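Local coordinates for DNA replication and repair protein RecF (Caldanaerobacter subterraneus subsp. tengcongensis, PDB 5Z69) that probably binds ATP and preferentially single-stranded, linear DNA, acting as a recombination mediator of the RecFOR pathway in DNA repair, at residues A[17-22]-A[65-70]; A[121-126]-A[300-305]; A[199-204]-A[231-236]. One frame throughout, in Å; residues are numbered along the deposited sequence.

Interaction 1: A[17-22]-A[65-70]. With AGS (phosphothiophosphoric acid-adenylate ester), chain C.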
loop_
_atom_site.group_PDB
_atom_site.type_symbol
_atom_site.label_atom_id
_atom_site.label_comp_id
_atom_site.label_asym_id
_atom_site.label_seq_id
_atom_site.Cartn_x
_atom_site.Cartn_y
_atom_site.Cartn_z
ATOM N N ASN A 17 -7.509 -20.100 39.960
ATOM C CA ASN A 17 -7.958 -18.698 39.830
ATOM C C ASN A 17 -7.867 -18.162 38.408
ATOM O O ASN A 17 -7.628 -16.961 38.196
ATOM C CB ASN A 17 -7.165 -17.764 40.745
ATOM C CG ASN A 17 -7.408 -18.038 42.218
ATOM O OD1 ASN A 17 -8.478 -18.499 42.608
ATOM N ND2 ASN A 17 -6.412 -17.753 43.040
ATOM N N PHE A 18 -8.030 -19.037 37.423
ATOM C CA PHE A 18 -7.977 -18.562 36.058
ATOM C C PHE A 18 -9.391 -18.227 35.588
ATOM O O PHE A 18 -10.238 -19.108 35.531
ATOM C CB PHE A 18 -7.319 -19.586 35.123
ATOM C CG PHE A 18 -7.053 -19.039 33.747
ATOM C CD1 PHE A 18 -5.849 -18.410 33.456
ATOM C CD2 PHE A 18 -8.022 -19.110 32.759
ATOM C CE1 PHE A 18 -5.596 -17.898 32.192
ATOM C CE2 PHE A 18 -7.778 -18.586 31.477
ATOM C CZ PHE A 18 -6.561 -17.979 31.201
ATOM N N ARG A 19 -9.634 -16.952 35.276
ATOM C CA ARG A 19 -10.958 -16.494 34.846
ATOM C C ARG A 19 -12.064 -17.008 35.797
ATOM O O ARG A 19 -11.930 -16.911 37.010
ATOM C CB ARG A 19 -11.236 -16.942 33.404
ATOM C CG ARG A 19 -10.335 -16.302 32.334
ATOM C CD ARG A 19 -10.776 -14.871 31.956
ATOM N NE ARG A 19 -10.174 -14.457 30.695
ATOM C CZ ARG A 19 -10.394 -13.280 30.099
ATOM N NH1 ARG A 19 -11.191 -12.369 30.643
ATOM N NH2 ARG A 19 -9.808 -13.002 28.954
ATOM N N ASN A 20 -13.126 -17.587 35.243
ATOM C CA ASN A 20 -14.208 -18.163 36.016
ATOM C C ASN A 20 -13.978 -19.654 36.261
ATOM O O ASN A 20 -14.851 -20.328 36.806
ATOM C CB ASN A 20 -15.554 -17.956 35.290
ATOM C CG ASN A 20 -15.783 -18.969 34.166
ATOM O OD1 ASN A 20 -14.863 -19.301 33.406
ATOM N ND2 ASN A 20 -17.003 -19.484 34.078
ATOM N N LEU A 21 -12.851 -20.212 35.829
ATOM C CA LEU A 21 -12.652 -21.674 35.976
ATOM C C LEU A 21 -12.397 -22.036 37.443
ATOM O O LEU A 21 -11.640 -21.306 38.122
ATOM C CB LEU A 21 -11.483 -22.124 35.076
ATOM C CG LEU A 21 -11.725 -22.505 33.612
ATOM C CD1 LEU A 21 -12.475 -21.450 33.036
ATOM C CD2 LEU A 21 -10.429 -22.599 32.831
ATOM N N LYS A 22 -13.022 -23.093 37.941
ATOM C CA LYS A 22 -12.729 -23.536 39.275
ATOM C C LYS A 22 -11.341 -24.192 39.319
ATOM O O LYS A 22 -10.758 -24.500 38.272
ATOM C CB LYS A 22 -13.806 -24.488 39.760
ATOM C CG LYS A 22 -15.217 -23.945 39.644
ATOM C CD LYS A 22 -15.425 -22.824 40.639
ATOM C CE LYS A 22 -16.886 -22.346 40.723
ATOM N NZ LYS A 22 -17.245 -21.353 39.683
ATOM N N SER A 65 -4.117 -8.943 33.890
ATOM C CA SER A 65 -4.942 -8.740 35.087
ATOM C C SER A 65 -6.400 -9.160 34.856
ATOM O O SER A 65 -7.126 -9.448 35.796
ATOM C CB SER A 65 -4.880 -7.269 35.544
ATOM O OG SER A 65 -5.451 -6.397 34.573
ATOM N N GLU A 66 -6.830 -9.201 33.600
ATOM C CA GLU A 66 -8.193 -9.640 33.314
ATOM C C GLU A 66 -8.372 -11.143 33.423
ATOM O O GLU A 66 -9.502 -11.615 33.543
ATOM C CB GLU A 66 -8.624 -9.198 31.923
ATOM C CG GLU A 66 -8.647 -7.697 31.705
ATOM C CD GLU A 66 -9.070 -7.376 30.273
ATOM O OE1 GLU A 66 -10.177 -7.802 29.869
ATOM O OE2 GLU A 66 -8.272 -6.762 29.536
ATOM N N LEU A 67 -7.276 -11.901 33.372
ATOM C CA LEU A 67 -7.378 -13.362 33.496
ATOM C C LEU A 67 -7.442 -13.821 34.945
ATOM O O LEU A 67 -7.741 -15.002 35.239
ATOM C CB LEU A 67 -6.196 -14.060 32.813
ATOM C CG LEU A 67 -5.819 -13.626 31.398
ATOM C CD1 LEU A 67 -5.005 -14.712 30.722
ATOM C CD2 LEU A 67 -7.049 -13.301 30.604
ATOM N N VAL A 68 -7.117 -12.920 35.865
ATOM C CA VAL A 68 -7.196 -13.288 37.284
ATOM C C VAL A 68 -8.665 -13.393 37.695
ATOM O O VAL A 68 -9.453 -12.489 37.399
ATOM C CB VAL A 68 -6.488 -12.265 38.219
ATOM C CG1 VAL A 68 -6.589 -12.736 39.673
ATOM C CG2 VAL A 68 -5.027 -12.051 37.822
ATOM N N LYS A 69 -9.032 -14.483 38.362
ATOM C CA LYS A 69 -10.365 -14.635 38.936
ATOM C C LYS A 69 -10.708 -13.392 39.765
ATOM O O LYS A 69 -9.863 -12.924 40.524
ATOM C CB LYS A 69 -10.438 -15.895 39.801
ATOM C CG LYS A 69 -11.749 -16.083 40.556
ATOM C CD LYS A 69 -11.592 -17.171 41.606
ATOM C CE LYS A 69 -12.808 -17.308 42.513
ATOM N NZ LYS A 69 -12.564 -18.396 43.517
ATOM N N PHE A 70 -11.918 -12.858 39.554
ATOM C CA PHE A 70 -12.375 -11.652 40.248
ATOM C C PHE A 70 -12.113 -11.735 41.754
ATOM O O PHE A 70 -12.484 -12.706 42.426
ATOM C CB PHE A 70 -13.867 -11.401 39.979
ATOM C CG PHE A 70 -14.199 -11.154 38.519
ATOM C CD1 PHE A 70 -13.284 -10.552 37.672
ATOM C CD2 PHE A 70 -15.432 -11.525 38.004
ATOM C CE1 PHE A 70 -13.592 -10.331 36.337
ATOM C CE2 PHE A 70 -15.742 -11.308 36.675
ATOM C CZ PHE A 70 -14.822 -10.712 35.842
HETATM P PG AGS C . -17.084 -19.223 23.970
HETATM S S1G AGS C . -16.758 -20.924 23.066
HETATM O O2G AGS C . -18.572 -18.794 23.737
HETATM O O3G AGS C . -16.160 -18.168 23.285
HETATM P PB AGS C . -17.860 -19.275 26.688
HETATM O O1B AGS C . -17.956 -20.553 27.454
HETATM O O2B AGS C . -19.203 -18.903 26.037
HETATM O O3B AGS C . -16.754 -19.342 25.515
HETATM P PA AGS C . -16.129 -17.831 28.373
HETATM O O1A AGS C . -15.329 -19.140 28.380
HETATM O O2A AGS C . -15.542 -16.644 27.675
HETATM O O3A AGS C . -17.563 -18.104 27.724
HETATM O "O5'" AGS C . -16.506 -17.439 29.827
HETATM C "C5'" AGS C . -16.355 -16.109 30.237
HETATM C "C4'" AGS C . -17.191 -16.006 31.475
HETATM O "O4'" AGS C . -16.320 -15.871 32.621
HETATM C "C3'" AGS C . -18.118 -14.796 31.494
HETATM O "O3'" AGS C . -19.331 -15.107 32.171
HETATM C "C2'" AGS C . -17.260 -13.733 32.186
HETATM O "O2'" AGS C . -18.044 -12.769 32.884
HETATM C "C1'" AGS C . -16.445 -14.576 33.174
HETATM N N9 AGS C . -15.116 -14.050 33.438
HETATM C C8 AGS C . -14.261 -13.442 32.550
HETATM N N7 AGS C . -13.135 -13.042 33.084
HETATM C C5 AGS C . -13.246 -13.411 34.413
HETATM C C6 AGS C . -12.388 -13.268 35.520
HETATM N N6 AGS C . -11.180 -12.700 35.447
HETATM N N1 AGS C . -12.816 -13.727 36.717
HETATM C C2 AGS C . -14.021 -14.301 36.791
HETATM N N3 AGS C . -14.918 -14.492 35.821
HETATM C C4 AGS C . -14.464 -14.025 34.651
HETATM O O HOH W 1 -11.315 -9.871 29.162
#
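F18 and V68 face each other in a single backbone bridge, their CA atoms 5.5 Å apart, and two backbone hydrogen bonds clamp the loops together there. R19 N gives its hydrogen to L67 O at 2.7 Å, while K69 N donates to N17 O at 2.9 Å. A turn starts at the bridge itself: F18 to L21 form a type II' beta turn closed by L21 N on F18 O. This joint forms part of the adenine end of the pocket for the bound ATP analogue. AGS N6 donates both to V68 O, at 2.6 Å, and to E66 O, at 2.8 Å, and F70 N donates to AGS N1, so the backbone itself reads the adenine edge. In the conformer given, one face of the F70 ring lies over the base, AGS N1 being above the ring centre. R19, bent at chi2 (-79°), swings its guanidinium alongside the base, where NH1 reaches AGS N7 at 3.2 Å in the guanidinium plane; a long, flat, charged side chain can do this while L67 CD2 packs over one face. NH1 also holds a water that donates to E66 OE1, and a salt bridge from NE to E48 helps fix the group. L67 suits its place because its branches part: CD1 packs 3.6 Å from F18 CE1, CD2 goes to the arginine. E66 OE2 accepts from the backbone of K63. Helix 43-55 receives F18 on A49 and L67 on E48, while F75 of strand 74-83 meets the F18 ring edge-to-face and touches V68, which also packs on Y95 of strand 86-96.

Interaction 2: A[121-126]-A[300-305]; sequences LTVIFS and CLKLSE
K302 curls back on itself, with chi2 (-66°) and chi3 (-63°) both bent, and this turn carries its ammonium from the helix to the backbone of I124 and to E305, three residues on along the helix. E305 sends CG anti to its backbone N and extends beyond it, so that OE2 meets V123. The setting is the P-loop NTPase fold: strand 122-125, an outermost strand of the mixed sheet, runs antiparallel to residues 300-305 of helix 291-313, the segment axes 9.2 Å apart at closest and at 172°. K302 NZ forms a salt bridge with E305 OE1 at 2.8 Å, meeting the oxygen on its syn side, and adds a weak hydrogen bond to I124 O. Pairing a lysine with a glutamate one helical turn on probably offsets the cost of burying both charges, and Y143 OH, bonded to OE1, gives the carboxylate a further partner. Aliphatic and aromatic groups pack beside these polar ends. The beta-branched V123, suited to a strand, presents CG1 to E305 OE2 in the conformer given, the two side chains approaching from opposite directions. F125 slides past K302 so that CE2 lies 3.5 Å from the lysine CB, the broad ring using the aliphatic root of a charged residue as packing surface; L303 CD2 comes near the same ring atom. One water joins strand to helix, accepting from I124 N at 3.0 Å and donating to E305 OE2 at 2.7 Å.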
loop_
_atom_site.group_PDB
_atom_site.type_symbol
_atom_site.label_atom_id
_atom_site.label_comp_id
_atom_site.label_asym_id
_atom_site.label_seq_id
_atom_site.Cartn_x
_atom_site.Cartn_y
_atom_site.Cartn_z
ATOM N N LEU A 121 3.572 -26.175 21.083
ATOM C CA LEU A 121 2.997 -25.556 19.864
ATOM C C LEU A 121 1.515 -25.836 19.701
ATOM O O LEU A 121 1.075 -26.988 19.743
ATOM C CB LEU A 121 3.718 -26.047 18.604
ATOM C CG LEU A 121 5.223 -25.790 18.588
ATOM C CD1 LEU A 121 5.905 -26.517 17.449
ATOM C CD2 LEU A 121 5.408 -24.285 18.461
ATOM N N THR A 122 0.759 -24.765 19.499
ATOM C CA THR A 122 -0.658 -24.843 19.205
ATOM C C THR A 122 -0.963 -23.981 17.979
ATOM O O THR A 122 -0.204 -23.082 17.645
ATOM C CB THR A 122 -1.536 -24.320 20.377
ATOM O OG1 THR A 122 -1.017 -23.057 20.795
ATOM C CG2 THR A 122 -1.552 -25.294 21.576
ATOM N N VAL A 123 -2.067 -24.275 17.307
ATOM C CA VAL A 123 -2.672 -23.334 16.365
ATOM C C VAL A 123 -4.120 -23.192 16.787
ATOM O O VAL A 123 -4.794 -24.196 17.010
ATOM C CB VAL A 123 -2.593 -23.822 14.909
ATOM C CG1 VAL A 123 -3.271 -22.808 13.954
ATOM C CG2 VAL A 123 -1.146 -24.057 14.529
ATOM N N ILE A 124 -4.589 -21.960 16.926
ATOM C CA ILE A 124 -5.945 -21.748 17.400
ATOM C C ILE A 124 -6.773 -21.141 16.280
ATOM O O ILE A 124 -6.362 -20.170 15.659
ATOM C CB ILE A 124 -5.983 -20.841 18.662
ATOM C CG1 ILE A 124 -7.425 -20.527 19.053
ATOM C CG2 ILE A 124 -5.156 -19.559 18.466
ATOM C CD1 ILE A 124 -7.591 -20.269 20.545
ATOM N N PHE A 125 -7.922 -21.756 16.024
ATOM C CA PHE A 125 -8.854 -21.319 14.994
ATOM C C PHE A 125 -10.028 -20.732 15.735
ATOM O O PHE A 125 -10.582 -21.383 16.603
ATOM C CB PHE A 125 -9.327 -22.481 14.106
ATOM C CG PHE A 125 -8.225 -23.201 13.371
ATOM C CD1 PHE A 125 -7.391 -24.106 14.031
ATOM C CD2 PHE A 125 -8.048 -23.007 12.002
ATOM C CE1 PHE A 125 -6.386 -24.785 13.330
ATOM C CE2 PHE A 125 -7.047 -23.678 11.304
ATOM C CZ PHE A 125 -6.216 -24.562 11.967
ATOM N N SER A 126 -10.407 -19.511 15.377
ATOM C CA SER A 126 -11.424 -18.749 16.096
ATOM C C SER A 126 -12.213 -17.903 15.088
ATOM O O SER A 126 -11.674 -17.548 14.047
ATOM C CB SER A 126 -10.765 -17.864 17.157
ATOM O OG SER A 126 -11.718 -17.094 17.852
ATOM N N CYS A 300 -8.124 -20.408 4.950
ATOM C CA CYS A 300 -6.923 -20.705 4.172
ATOM C C CYS A 300 -5.664 -20.139 4.830
ATOM O O CYS A 300 -4.612 -20.772 4.834
ATOM C CB CYS A 300 -7.053 -20.134 2.754
ATOM S SG CYS A 300 -8.271 -20.967 1.697
ATOM N N LEU A 301 -5.784 -18.915 5.338
ATOM C CA LEU A 301 -4.715 -18.272 6.085
ATOM C C LEU A 301 -4.266 -19.143 7.267
ATOM O O LEU A 301 -3.071 -19.360 7.474
ATOM C CB LEU A 301 -5.183 -16.906 6.581
ATOM C CG LEU A 301 -4.203 -16.119 7.441
ATOM C CD1 LEU A 301 -3.106 -15.521 6.576
ATOM C CD2 LEU A 301 -4.933 -15.047 8.241
ATOM N N LYS A 302 -5.235 -19.653 8.022
ATOM C CA LYS A 302 -4.933 -20.440 9.231
ATOM C C LYS A 302 -4.464 -21.852 8.868
ATOM O O LYS A 302 -3.562 -22.404 9.506
ATOM C CB LYS A 302 -6.153 -20.500 10.154
ATOM C CG LYS A 302 -6.670 -19.126 10.637
ATOM C CD LYS A 302 -5.675 -18.407 11.552
ATOM C CE LYS A 302 -5.467 -19.226 12.839
ATOM N NZ LYS A 302 -4.555 -18.580 13.852
ATOM N N LEU A 303 -5.075 -22.436 7.841
ATOM C CA LEU A 303 -4.619 -23.722 7.327
ATOM C C LEU A 303 -3.156 -23.623 6.906
ATOM O O LEU A 303 -2.381 -24.546 7.122
ATOM C CB LEU A 303 -5.492 -24.184 6.152
ATOM C CG LEU A 303 -6.878 -24.727 6.518
ATOM C CD1 LEU A 303 -7.652 -25.104 5.262
ATOM C CD2 LEU A 303 -6.759 -25.926 7.457
ATOM N N SER A 304 -2.782 -22.479 6.347
ATOM C CA SER A 304 -1.405 -22.227 5.928
ATOM C C SER A 304 -0.457 -22.019 7.104
ATOM O O SER A 304 0.709 -22.438 7.067
ATOM C CB SER A 304 -1.353 -21.008 5.010
ATOM O OG SER A 304 -1.944 -21.313 3.768
ATOM N N GLU A 305 -0.955 -21.354 8.139
ATOM C CA GLU A 305 -0.191 -21.163 9.363
ATOM C C GLU A 305 0.216 -22.521 9.878
ATOM O O GLU A 305 1.391 -22.789 10.153
ATOM C CB GLU A 305 -1.020 -20.407 10.406
ATOM C CG GLU A 305 -0.279 -20.156 11.721
ATOM C CD GLU A 305 -1.188 -19.630 12.816
ATOM O OE1 GLU A 305 -2.174 -18.926 12.488
ATOM O OE2 GLU A 305 -0.914 -19.927 14.009
HETATM O O HOH W 2 -2.579 -19.938 16.105
#

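Interaction 3: A[199-204]-A[231-236]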
loop_
_atom_site.group_PDB
_atom_site.type_symbol
_atom_site.label_atom_id
_atom_site.label_comp_id
_atom_site.label_asym_id
_atom_site.label_seq_id
_atom_site.Cartn_x
_atom_site.Cartn_y
_atom_site.Cartn_z
ATOM N N ARG A 199 16.614 -6.682 8.328
ATOM C CA ARG A 199 16.525 -8.110 8.657
ATOM C C ARG A 199 15.076 -8.573 8.813
ATOM O O ARG A 199 14.696 -9.644 8.348
ATOM C CB ARG A 199 17.312 -8.403 9.915
ATOM C CG ARG A 199 18.790 -8.373 9.678
ATOM C CD ARG A 199 19.486 -9.273 10.662
ATOM N NE ARG A 199 19.460 -8.704 11.999
ATOM C CZ ARG A 199 20.395 -7.886 12.461
ATOM N NH1 ARG A 199 21.410 -7.548 11.680
ATOM N NH2 ARG A 199 20.317 -7.409 13.698
ATOM N N ILE A 200 14.260 -7.733 9.430
ATOM C CA ILE A 200 12.861 -8.052 9.674
ATOM C C ILE A 200 12.068 -8.103 8.361
ATOM O O ILE A 200 11.279 -9.026 8.133
ATOM C CB ILE A 200 12.268 -7.023 10.656
ATOM C CG1 ILE A 200 12.656 -7.402 12.100
ATOM C CG2 ILE A 200 10.750 -6.908 10.519
ATOM C CD1 ILE A 200 12.642 -6.215 13.053
ATOM N N ILE A 201 12.282 -7.114 7.498
ATOM C CA ILE A 201 11.624 -7.111 6.194
ATOM C C ILE A 201 11.982 -8.376 5.427
ATOM O O ILE A 201 11.111 -9.042 4.863
ATOM C CB ILE A 201 12.013 -5.860 5.376
ATOM C CG1 ILE A 201 11.254 -4.651 5.915
ATOM C CG2 ILE A 201 11.730 -6.069 3.878
ATOM C CD1 ILE A 201 11.898 -3.323 5.580
ATOM N N LYS A 202 13.262 -8.735 5.447
ATOM C CA LYS A 202 13.717 -9.919 4.723
ATOM C C LYS A 202 12.990 -11.179 5.190
ATOM O O LYS A 202 12.519 -11.978 4.375
ATOM C CB LYS A 202 15.229 -10.105 4.880
ATOM C CG LYS A 202 15.759 -11.269 4.053
ATOM C CD LYS A 202 16.845 -12.057 4.762
ATOM C CE LYS A 202 16.259 -12.936 5.868
ATOM N NZ LYS A 202 17.275 -13.804 6.545
ATOM N N VAL A 203 12.880 -11.356 6.501
ATOM C CA VAL A 203 12.226 -12.546 7.009
ATOM C C VAL A 203 10.717 -12.505 6.791
ATOM O O VAL A 203 10.098 -13.532 6.470
ATOM C CB VAL A 203 12.520 -12.748 8.503
ATOM C CG1 VAL A 203 11.667 -13.898 9.061
ATOM C CG2 VAL A 203 14.007 -12.997 8.707
ATOM N N ARG A 204 10.117 -11.331 6.963
ATOM C CA ARG A 204 8.688 -11.197 6.698
ATOM C C ARG A 204 8.372 -11.582 5.259
ATOM O O ARG A 204 7.356 -12.237 4.995
ATOM C CB ARG A 204 8.197 -9.778 6.967
ATOM C CG ARG A 204 7.997 -9.452 8.440
ATOM C CD ARG A 204 7.441 -8.044 8.604
ATOM N NE ARG A 204 7.209 -7.755 10.008
ATOM C CZ ARG A 204 6.759 -6.602 10.477
ATOM N NH1 ARG A 204 6.488 -5.597 9.646
ATOM N NH2 ARG A 204 6.586 -6.453 11.783
ATOM N N TYR A 231 3.119 -7.446 -0.291
ATOM C CA TYR A 231 3.799 -7.003 0.911
ATOM C C TYR A 231 4.188 -5.536 0.775
ATOM O O TYR A 231 5.133 -5.192 0.062
ATOM C CB TYR A 231 5.030 -7.891 1.174
ATOM C CG TYR A 231 5.888 -7.509 2.373
ATOM C CD1 TYR A 231 5.386 -6.719 3.416
ATOM C CD2 TYR A 231 7.207 -7.943 2.455
ATOM C CE1 TYR A 231 6.178 -6.373 4.493
ATOM C CE2 TYR A 231 8.008 -7.611 3.535
ATOM C CZ TYR A 231 7.488 -6.834 4.547
ATOM O OH TYR A 231 8.300 -6.500 5.592
ATOM N N LEU A 232 3.450 -4.678 1.476
ATOM C CA LEU A 232 3.731 -3.246 1.493
ATOM C C LEU A 232 4.801 -2.918 2.523
ATOM O O LEU A 232 4.490 -2.382 3.602
ATOM C CB LEU A 232 2.457 -2.450 1.795
ATOM C CG LEU A 232 1.267 -2.742 0.880
ATOM C CD1 LEU A 232 0.149 -1.737 1.124
ATOM C CD2 LEU A 232 1.723 -2.714 -0.566
ATOM N N ASN A 233 6.054 -3.234 2.204
ATOM C CA ASN A 233 7.139 -2.980 3.148
ATOM C C ASN A 233 7.571 -1.515 3.168
ATOM O O ASN A 233 7.245 -0.725 2.259
ATOM C CB ASN A 233 8.340 -3.886 2.858
ATOM C CG ASN A 233 9.016 -3.566 1.550
ATOM O OD1 ASN A 233 9.777 -2.600 1.448
ATOM N ND2 ASN A 233 8.771 -4.393 0.543
ATOM N N SER A 234 8.309 -1.157 4.212
ATOM C CA SER A 234 8.597 0.246 4.498
ATOM C C SER A 234 9.797 0.760 3.704
ATOM O O SER A 234 10.122 1.947 3.765
ATOM C CB SER A 234 8.842 0.445 5.994
ATOM O OG SER A 234 9.657 -0.593 6.522
ATOM N N ALA A 235 10.454 -0.144 2.987
ATOM C CA ALA A 235 11.601 0.192 2.160
ATOM C C ALA A 235 11.130 0.575 0.749
ATOM O O ALA A 235 11.929 1.055 -0.043
ATOM C CB ALA A 235 12.574 -0.962 2.089
ATOM N N GLY A 236 9.848 0.328 0.475
ATOM C CA GLY A 236 9.192 0.668 -0.765
ATOM C C GLY A 236 9.698 -0.251 -1.882
ATOM O O GLY A 236 9.560 0.039 -3.057
#
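I201 meets Y231 first through its backbone, its CA standing 3.4 Å from the phenol OH, while I201 O lies at the edge of the ring, near the ring plane. Its side chain crosses the tyrosine at about a right angle: CG2 packs 4.0 Å from Y231 CE2, and CD1, at the end of the longer branch, reaches S234 OG at 3.7 Å and touches the small methyl of A235. A branched aliphatic residue can thus serve strand and turn at once. One helical turn on, R204 lays its aliphatic stem across the phenol, CD 3.5 Å from Y231 OH. The contact packs the long helix 186-222 against the end of strand 227-232, where the chain leaves the strand in a type I beta turn from N233 to G236. N233 opens this turn as an Asx turn, its OD1 accepting from A235 N at 3.0 Å in the carbonyl plane, on a lone pair, and its ND2 bonding V237 O; asparagine fits because its short amide can fold back on the backbone. Since R204 stays extended from CG to NE (chi2 -177°), its guanidinium passes beyond the tyrosine to salt bridges with D145 and E274, and E274 also accepts from Y231 OH and bonds S234 OG.

Along the chain interaction 1 closes before interaction 2 opens, and interaction 3 is nested inside the loop that interaction 2 closes. The centres of interactions 1 and 2 lie 26 Å apart, those of 2 and 3 23 Å, and those of 1 and 3 39 Å, on opposite sides of the chain's centre; none touches another. Interaction 1 joins loops flanking the antiparallel sheet at the adenine, whereas interaction 2 belongs to the mixed sheet, with I124 about 9 Å from the nucleotide, side chain to ligand. Helix 186-222, which carries residues 199-204, also packs on L303 and S304 of interaction 2, so the helix that carries interaction 3 also borders interaction 2.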